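Local coordinates for beta-fructofuranosidase (Bifidobacterium adolescentis, PDB 6NOB), which probably hydrolyses beta-fructofuranosides such as sucrose, releasing fructose from the non-reducing end, as a member of glycoside hydrolase family 32, at residues D131-C136 with A194-A199; Y220-L225 with R268-E273. All coordinates share one frame; numbering follows the deposited sequence.

Contact 1 (D131-C136 with A194-A199)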
ATOM      1  N   ASP A 131      -0.713   0.300  -4.142  1.00 36.26           N
ATOM      2  CA  ASP A 131      -0.458  -0.895  -3.341  1.00 35.41           C
ATOM      3  C   ASP A 131       1.035  -1.103  -3.088  1.00 36.73           C
ATOM      4  O   ASP A 131       1.850  -0.906  -3.998  1.00 39.01           O
ATOM      5  CB  ASP A 131      -0.997  -2.143  -4.043  1.00 41.90           C
ATOM      6  CG  ASP A 131      -2.466  -2.058  -4.374  1.00 43.19           C
ATOM      7  OD1 ASP A 131      -3.066  -0.968  -4.256  1.00 42.05           O
ATOM      8  OD2 ASP A 131      -3.015  -3.108  -4.760  1.00 40.48           O
ATOM      9  N   PRO A 132       1.425  -1.543  -1.890  1.00 35.82           N
ATOM     10  CA  PRO A 132       2.789  -2.052  -1.696  1.00 29.93           C
ATOM     11  C   PRO A 132       2.933  -3.437  -2.305  1.00 33.23           C
ATOM     12  O   PRO A 132       2.027  -4.270  -2.222  1.00 32.47           O
ATOM     13  CB  PRO A 132       2.936  -2.099  -0.170  1.00 32.20           C
ATOM     14  CG  PRO A 132       1.540  -2.321   0.320  1.00 33.97           C
ATOM     15  CD  PRO A 132       0.639  -1.580  -0.642  1.00 37.60           C
ATOM     16  N   ASN A 133       4.086  -3.682  -2.929  1.00 30.40           N
ATOM     17  CA  ASN A 133       4.337  -4.932  -3.631  1.00 29.44           C
ATOM     18  C   ASN A 133       5.696  -5.502  -3.247  1.00 33.93           C
ATOM     19  O   ASN A 133       6.587  -4.789  -2.778  1.00 37.54           O
ATOM     20  CB  ASN A 133       4.291  -4.754  -5.158  1.00 28.49           C
ATOM     21  CG  ASN A 133       2.985  -4.154  -5.645  1.00 33.19           C
ATOM     22  OD1 ASN A 133       2.965  -3.405  -6.624  1.00 30.26           O
ATOM     23  ND2 ASN A 133       1.889  -4.485  -4.976  1.00 30.75           N
ATOM     24  N   GLY A 134       5.832  -6.808  -3.455  1.00 31.40           N
ATOM     25  CA  GLY A 134       7.140  -7.455  -3.398  1.00 31.93           C
ATOM     26  C   GLY A 134       7.863  -7.299  -2.079  1.00 36.59           C
ATOM     27  O   GLY A 134       9.090  -7.149  -2.060  1.00 38.25           O
ATOM     28  N   LEU A 135       7.126  -7.335  -0.975  1.00 29.03           N
ATOM     29  CA  LEU A 135       7.734  -7.140   0.335  1.00 33.30           C
ATOM     30  C   LEU A 135       8.612  -8.329   0.700  1.00 36.83           C
ATOM     31  O   LEU A 135       8.186  -9.485   0.603  1.00 36.07           O
ATOM     32  CB  LEU A 135       6.651  -6.930   1.391  1.00 37.06           C
ATOM     33  CG  LEU A 135       5.777  -5.705   1.130  1.00 38.41           C
ATOM     34  CD1 LEU A 135       4.673  -5.597   2.159  1.00 39.20           C
ATOM     35  CD2 LEU A 135       6.631  -4.449   1.122  1.00 40.04           C
ATOM     36  N   CYS A 136       9.842  -8.043   1.117  1.00 43.45           N
ATOM     37  CA  CYS A 136      10.785  -9.081   1.510  1.00 39.96           C
ATOM     38  C   CYS A 136      11.986  -8.439   2.184  1.00 37.62           C
ATOM     39  O   CYS A 136      12.212  -7.230   2.074  1.00 34.61           O
ATOM     40  CB  CYS A 136      11.224  -9.928   0.307  1.00 35.09           C
ATOM     41  SG  CYS A 136      12.143  -9.052  -0.968  1.00 34.91           S
ATOM     42  N   ALA A 194       1.438  -3.415 -14.946  1.00 35.52           N
ATOM     43  CA  ALA A 194       2.009  -4.360 -13.988  1.00 33.10           C
ATOM     44  C   ALA A 194       1.310  -4.166 -12.648  1.00 30.03           C
ATOM     45  O   ALA A 194       1.691  -3.300 -11.857  1.00 35.72           O
ATOM     46  CB  ALA A 194       3.515  -4.158 -13.867  1.00 29.63           C
ATOM     47  N   PHE A 195       0.285  -4.973 -12.389  1.00 27.71           N
ATOM     48  CA  PHE A 195      -0.496  -4.853 -11.164  1.00 26.30           C
ATOM     49  C   PHE A 195       0.269  -5.470  -9.991  1.00 33.33           C
ATOM     50  O   PHE A 195       1.438  -5.852 -10.102  1.00 33.30           O
ATOM     51  CB  PHE A 195      -1.875  -5.482 -11.348  1.00 25.03           C
ATOM     52  CG  PHE A 195      -2.883  -4.560 -11.982  1.00 32.62           C
ATOM     53  CD1 PHE A 195      -2.472  -3.478 -12.747  1.00 31.78           C
ATOM     54  CD2 PHE A 195      -4.240  -4.767 -11.799  1.00 33.78           C
ATOM     55  CE1 PHE A 195      -3.395  -2.631 -13.330  1.00 29.67           C
ATOM     56  CE2 PHE A 195      -5.169  -3.919 -12.373  1.00 34.96           C
ATOM     57  CZ  PHE A 195      -4.746  -2.850 -13.143  1.00 32.40           C
ATOM     58  N   SER A 196      -0.405  -5.584  -8.849  1.00 32.30           N
ATOM     59  CA  SER A 196       0.257  -5.896  -7.593  1.00 32.78           C
ATOM     60  C   SER A 196       0.851  -7.304  -7.615  1.00 34.98           C
ATOM     61  O   SER A 196       0.432  -8.176  -8.384  1.00 32.19           O
ATOM     62  CB  SER A 196      -0.729  -5.753  -6.437  1.00 30.94           C
ATOM     63  OG  SER A 196      -0.933  -4.385  -6.133  1.00 32.42           O
ATOM     64  N   GLY A 197       1.851  -7.515  -6.755  1.00 26.98           N
ATOM     65  CA  GLY A 197       2.535  -8.794  -6.672  1.00 26.71           C
ATOM     66  C   GLY A 197       3.311  -8.939  -5.381  1.00 35.31           C
ATOM     67  O   GLY A 197       3.487  -7.983  -4.622  1.00 35.30           O
ATOM     68  N   SER A 198       3.784 -10.162  -5.142  1.00 33.68           N
ATOM     69  CA  SER A 198       4.513 -10.533  -3.931  1.00 29.93           C
ATOM     70  C   SER A 198       5.919 -11.018  -4.291  1.00 34.29           C
ATOM     71  O   SER A 198       6.289 -11.108  -5.465  1.00 31.18           O
ATOM     72  CB  SER A 198       3.752 -11.603  -3.145  1.00 31.11           C
ATOM     73  OG  SER A 198       3.453 -12.722  -3.964  1.00 31.62           O
ATOM     74  N   ALA A 199       6.705 -11.350  -3.259  1.00 31.93           N
ATOM     75  CA  ALA A 199       8.116 -11.678  -3.423  1.00 32.03           C
ATOM     76  C   ALA A 199       8.484 -12.941  -2.657  1.00 34.78           C
ATOM     77  O   ALA A 199       8.021 -13.159  -1.533  1.00 29.79           O
ATOM     78  CB  ALA A 199       9.009 -10.527  -2.947  1.00 28.94           C
TER
HETATM   79  O   HOH W   1       8.564 -12.232   0.986  1.00 26.81           O
HETATM   80  O   HOH W   2       5.763 -10.397  -0.585  1.00 32.03           O

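Contact 2 (Y220-L225 with R268-E273)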
ATOM      1  N   TYR A 220       6.065 -12.581  -8.044  1.00 34.75           N
ATOM      2  CA  TYR A 220       4.862 -13.063  -8.711  1.00 32.58           C
ATOM      3  C   TYR A 220       3.862 -11.919  -8.713  1.00 35.57           C
ATOM      4  O   TYR A 220       3.501 -11.414  -7.646  1.00 37.76           O
ATOM      5  CB  TYR A 220       4.280 -14.286  -7.996  1.00 25.48           C
ATOM      6  CG  TYR A 220       5.169 -15.510  -8.024  1.00 31.85           C
ATOM      7  CD1 TYR A 220       5.046 -16.452  -9.039  1.00 29.72           C
ATOM      8  CD2 TYR A 220       6.117 -15.734  -7.031  1.00 27.35           C
ATOM      9  CE1 TYR A 220       5.847 -17.576  -9.072  1.00 30.77           C
ATOM     10  CE2 TYR A 220       6.927 -16.857  -7.056  1.00 32.29           C
ATOM     11  CZ  TYR A 220       6.785 -17.775  -8.080  1.00 36.00           C
ATOM     12  OH  TYR A 220       7.580 -18.899  -8.118  1.00 33.60           O
ATOM     13  N   LEU A 221       3.423 -11.503  -9.899  1.00 35.76           N
ATOM     14  CA  LEU A 221       2.578 -10.323 -10.019  1.00 32.78           C
ATOM     15  C   LEU A 221       1.463 -10.572 -11.024  1.00 39.63           C
ATOM     16  O   LEU A 221       1.474 -11.548 -11.779  1.00 40.22           O
ATOM     17  CB  LEU A 221       3.389  -9.089 -10.433  1.00 28.20           C
ATOM     18  CG  LEU A 221       3.983  -9.118 -11.843  1.00 28.36           C
ATOM     19  CD1 LEU A 221       3.827  -7.764 -12.518  1.00 26.35           C
ATOM     20  CD2 LEU A 221       5.446  -9.529 -11.798  1.00 28.23           C
ATOM     21  N   THR A 222       0.495  -9.661 -11.027  1.00 39.81           N
ATOM     22  CA  THR A 222      -0.619  -9.687 -11.962  1.00 35.64           C
ATOM     23  C   THR A 222      -0.339  -8.746 -13.125  1.00 34.94           C
ATOM     24  O   THR A 222       0.082  -7.603 -12.917  1.00 38.31           O
ATOM     25  CB  THR A 222      -1.924  -9.277 -11.276  1.00 32.47           C
ATOM     26  OG1 THR A 222      -2.281 -10.262 -10.303  1.00 35.43           O
ATOM     27  CG2 THR A 222      -3.051  -9.139 -12.299  1.00 24.44           C
ATOM     28  N   ARG A 223      -0.560  -9.235 -14.340  1.00 31.99           N
ATOM     29  CA  ARG A 223      -0.631  -8.390 -15.523  1.00 32.71           C
ATOM     30  C   ARG A 223      -2.099  -8.167 -15.856  1.00 36.34           C
ATOM     31  O   ARG A 223      -2.886  -9.119 -15.871  1.00 38.84           O
ATOM     32  CB  ARG A 223       0.096  -9.023 -16.711  1.00 30.45           C
ATOM     33  CG  ARG A 223       1.607  -8.872 -16.670  1.00 30.51           C
ATOM     34  CD  ARG A 223       2.026  -7.464 -17.054  1.00 32.08           C
ATOM     35  NE  ARG A 223       3.449  -7.239 -16.822  1.00 34.11           N
ATOM     36  CZ  ARG A 223       4.047  -6.058 -16.945  1.00 33.32           C
ATOM     37  NH1 ARG A 223       3.343  -4.994 -17.300  1.00 27.25           N
ATOM     38  NH2 ARG A 223       5.348  -5.944 -16.711  1.00 32.78           N
ATOM     39  N   HIS A 224      -2.464  -6.914 -16.105  1.00 34.27           N
ATOM     40  CA  HIS A 224      -3.843  -6.524 -16.358  1.00 29.17           C
ATOM     41  C   HIS A 224      -3.956  -5.959 -17.766  1.00 34.96           C
ATOM     42  O   HIS A 224      -3.152  -5.110 -18.165  1.00 32.14           O
ATOM     43  CB  HIS A 224      -4.312  -5.492 -15.328  1.00 31.69           C
ATOM     44  CG  HIS A 224      -5.747  -5.088 -15.472  1.00 32.05           C
ATOM     45  ND1 HIS A 224      -6.745  -5.584 -14.660  1.00 32.58           N
ATOM     46  CD2 HIS A 224      -6.349  -4.218 -16.318  1.00 33.55           C
ATOM     47  CE1 HIS A 224      -7.900  -5.045 -15.006  1.00 31.29           C
ATOM     48  NE2 HIS A 224      -7.688  -4.213 -16.010  1.00 29.99           N
ATOM     49  N   LEU A 225      -4.947  -6.443 -18.511  1.00 36.33           N
ATOM     50  CA  LEU A 225      -5.264  -5.935 -19.840  1.00 34.14           C
ATOM     51  C   LEU A 225      -6.773  -5.792 -19.940  1.00 38.22           C
ATOM     52  O   LEU A 225      -7.502  -6.762 -19.711  1.00 38.65           O
ATOM     53  CB  LEU A 225      -4.738  -6.867 -20.934  1.00 30.35           C
ATOM     54  CG  LEU A 225      -5.303  -6.639 -22.335  1.00 32.78           C
ATOM     55  CD1 LEU A 225      -4.847  -5.296 -22.891  1.00 26.88           C
ATOM     56  CD2 LEU A 225      -4.896  -7.777 -23.258  1.00 32.42           C
ATOM     57  N   ARG A 268      -6.345 -11.568  -9.391  1.00 31.80           N
ATOM     58  CA  ARG A 268      -5.141 -10.756  -9.286  1.00 34.34           C
ATOM     59  C   ARG A 268      -4.537 -10.830  -7.887  1.00 38.49           C
ATOM     60  O   ARG A 268      -5.070 -11.473  -6.977  1.00 28.87           O
ATOM     61  CB  ARG A 268      -5.449  -9.305  -9.656  1.00 32.70           C
ATOM     62  CG  ARG A 268      -6.486  -8.639  -8.771  1.00 27.41           C
ATOM     63  CD  ARG A 268      -6.613  -7.164  -9.133  1.00 31.57           C
ATOM     64  NE  ARG A 268      -7.831  -6.557  -8.605  1.00 35.69           N
ATOM     65  CZ  ARG A 268      -9.012  -6.605  -9.212  1.00 37.95           C
ATOM     66  NH1 ARG A 268      -9.140  -7.240 -10.370  1.00 34.44           N
ATOM     67  NH2 ARG A 268     -10.067  -6.021  -8.659  1.00 33.51           N
ATOM     68  N   ASP A 269      -3.395 -10.152  -7.740  1.00 39.62           N
ATOM     69  CA  ASP A 269      -2.665  -9.932  -6.496  1.00 38.00           C
ATOM     70  C   ASP A 269      -2.149 -11.239  -5.899  1.00 36.56           C
ATOM     71  O   ASP A 269      -2.486 -11.571  -4.754  1.00 34.16           O
ATOM     72  CB  ASP A 269      -3.552  -9.197  -5.490  1.00 40.08           C
ATOM     73  CG  ASP A 269      -4.193  -7.946  -6.072  1.00 43.56           C
ATOM     74  OD1 ASP A 269      -3.647  -7.384  -7.047  1.00 43.52           O
ATOM     75  OD2 ASP A 269      -5.249  -7.525  -5.553  1.00 43.12           O
ATOM     76  N   PRO A 270      -1.310 -11.989  -6.615  1.00 34.20           N
ATOM     77  CA  PRO A 270      -0.838 -13.271  -6.079  1.00 28.89           C
ATOM     78  C   PRO A 270       0.080 -13.069  -4.887  1.00 35.54           C
ATOM     79  O   PRO A 270       0.950 -12.195  -4.890  1.00 36.06           O
ATOM     80  CB  PRO A 270      -0.081 -13.891  -7.258  1.00 30.36           C
ATOM     81  CG  PRO A 270       0.410 -12.707  -8.028  1.00 27.93           C
ATOM     82  CD  PRO A 270      -0.670 -11.663  -7.903  1.00 28.28           C
ATOM     83  N   LYS A 271      -0.121 -13.894  -3.861  1.00 37.57           N
ATOM     84  CA  LYS A 271       0.705 -13.877  -2.658  1.00 31.87           C
ATOM     85  C   LYS A 271       1.207 -15.295  -2.419  1.00 34.06           C
ATOM     86  O   LYS A 271       0.411 -16.202  -2.162  1.00 37.46           O
ATOM     87  CB  LYS A 271      -0.082 -13.355  -1.456  1.00 27.25           C
ATOM     88  CG  LYS A 271       0.667 -12.327  -0.621  1.00 27.43           C
ATOM     89  CD  LYS A 271       1.925 -12.928  -0.022  1.00 29.25           C
ATOM     90  CE  LYS A 271       2.708 -11.902   0.771  1.00 27.59           C
ATOM     91  NZ  LYS A 271       3.956 -12.494   1.337  1.00 30.74           N
ATOM     92  N   VAL A 272       2.520 -15.486  -2.513  1.00 33.10           N
ATOM     93  CA  VAL A 272       3.137 -16.805  -2.429  1.00 31.94           C
ATOM     94  C   VAL A 272       3.770 -16.947  -1.049  1.00 33.71           C
ATOM     95  O   VAL A 272       4.662 -16.173  -0.682  1.00 32.71           O
ATOM     96  CB  VAL A 272       4.170 -17.012  -3.550  1.00 29.93           C
ATOM     97  CG1 VAL A 272       4.802 -18.395  -3.459  1.00 29.35           C
ATOM     98  CG2 VAL A 272       3.519 -16.821  -4.911  1.00 33.60           C
ATOM     99  N   GLU A 273       3.305 -17.932  -0.285  1.00 33.72           N
ATOM    100  CA  GLU A 273       3.749 -18.157   1.085  1.00 34.10           C
ATOM    101  C   GLU A 273       4.457 -19.500   1.158  1.00 37.77           C
ATOM    102  O   GLU A 273       3.884 -20.525   0.781  1.00 43.17           O
ATOM    103  CB  GLU A 273       2.572 -18.129   2.059  1.00 26.72           C
ATOM    104  CG  GLU A 273       2.937 -18.560   3.471  1.00 33.68           C
ATOM    105  CD  GLU A 273       4.005 -17.682   4.094  1.00 37.14           C
ATOM    106  OE1 GLU A 273       3.957 -16.449   3.887  1.00 35.36           O
ATOM    107  OE2 GLU A 273       4.892 -18.224   4.788  1.00 38.78           O
TER

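Contact 1 (D131-C136 with A194-A199)
Asn133 and Gly134 lie beside Gly197 and Ser198, where two strands run nearly parallel, their axes 16° apart and 4.3 Å at closest approach. They belong to neighbouring blades of the five-bladed beta-propeller of family 32, and segment 131-136 carries the DPNG part of the family's WMNDPNG motif, whose aspartate is the nucleophile in characterised relatives. The backbones meet most closely at Gly134 and Ser198, CA to CA 4.1 Å, two residues from different sheets. One direct main-chain bond joins the strands, Gly134 N to Gly197 O at 2.9 Å, and Gln439 NE2 also binds that carbonyl.

Among the side chains, Ser196 reaches across as both donor and acceptor. With its OG beside the backbone N (chi1 -77°), it donates a hydrogen bond to Asp131 OD2 at 2.8 Å, meeting the carboxylate from the anti side and 32° out of its plane. The same OG accepts from Asn133 ND2 at 3.1 Å. Gln147 NE2 donates to Asn133 OD1, which should fix the turn of the amide and keep its NH2 end on the serine. At the other end the contact becomes apolar: Ala199 CB sits over the Gly134 peptide, 3.5 Å from Gly134 O, and also touches Cys136 CB. Beyond it one water bridges the strands, donating to Leu135 O at 2.8 Å and to Ala199 O at 2.7 Å.

Contact 2 (Y220-L225 with R268-E273)
Tyr220 meets Val272 and Pro270 where strands of two propeller blades run antiparallel, face to face rather than as sheet neighbours: strand 216-227 of one blade and 268-273, an outermost strand of the next. The latter opens with the Arg-Asp-Pro of the family's FRDP motif, part of the active site in relatives. The ring of Tyr220 slants against Val272, with CD2 3.5 Å from CG2; this methyl is anti to the valine's carbonyl carbon and beside its backbone N. Tyr220 O lies 3.4 Å from Pro270 CG, and the proline ring also packs on the next peptide, CG to Leu221 N 3.7 Å.

Thr222 brings the polar link. Its OG1 accepts the amide of Asp269 at 2.8 Å, with an N-H...O angle of 141°, and also bonds to Gln238 OE1, tying this buried hydroxyl to strand 235-243 as well. The threonine's CG2 rests on Arg268 CB, 3.6 Å away. From there the arginine chain leads off to Asp266 and Glu375, and a salt bridge to Glu236 brings it near His224, which hydrogen-bonds the same glutamate through ND1. Pro270 CD packs on the same side of Thr222 OG1 as Asp269 N, 3.2 Å from the oxygen.

Overall arrangement
Both contacts are buried joints between blades of one propeller, their centres about 8 Å apart, and contact 1 lies nearer the centre of the chain. They follow in series: strands 190-202 and 216-227 are neighbours in a single sheet, which contact 1 joins to the blade of 127-138 and contact 2 to that of 268-273. Contact 1 is parallel and mostly polar, with a main-chain bond, a serine hydroxyl bonded to two side chains and bridging water; contact 2 is antiparallel and mainly apolar, with one side-chain-to-backbone bond. Cross-links unite them: Phe195 N probably bonds Thr222 O, Ser198 OG probably bonds Pro270 O, and the Phe195 and His224 rings stack.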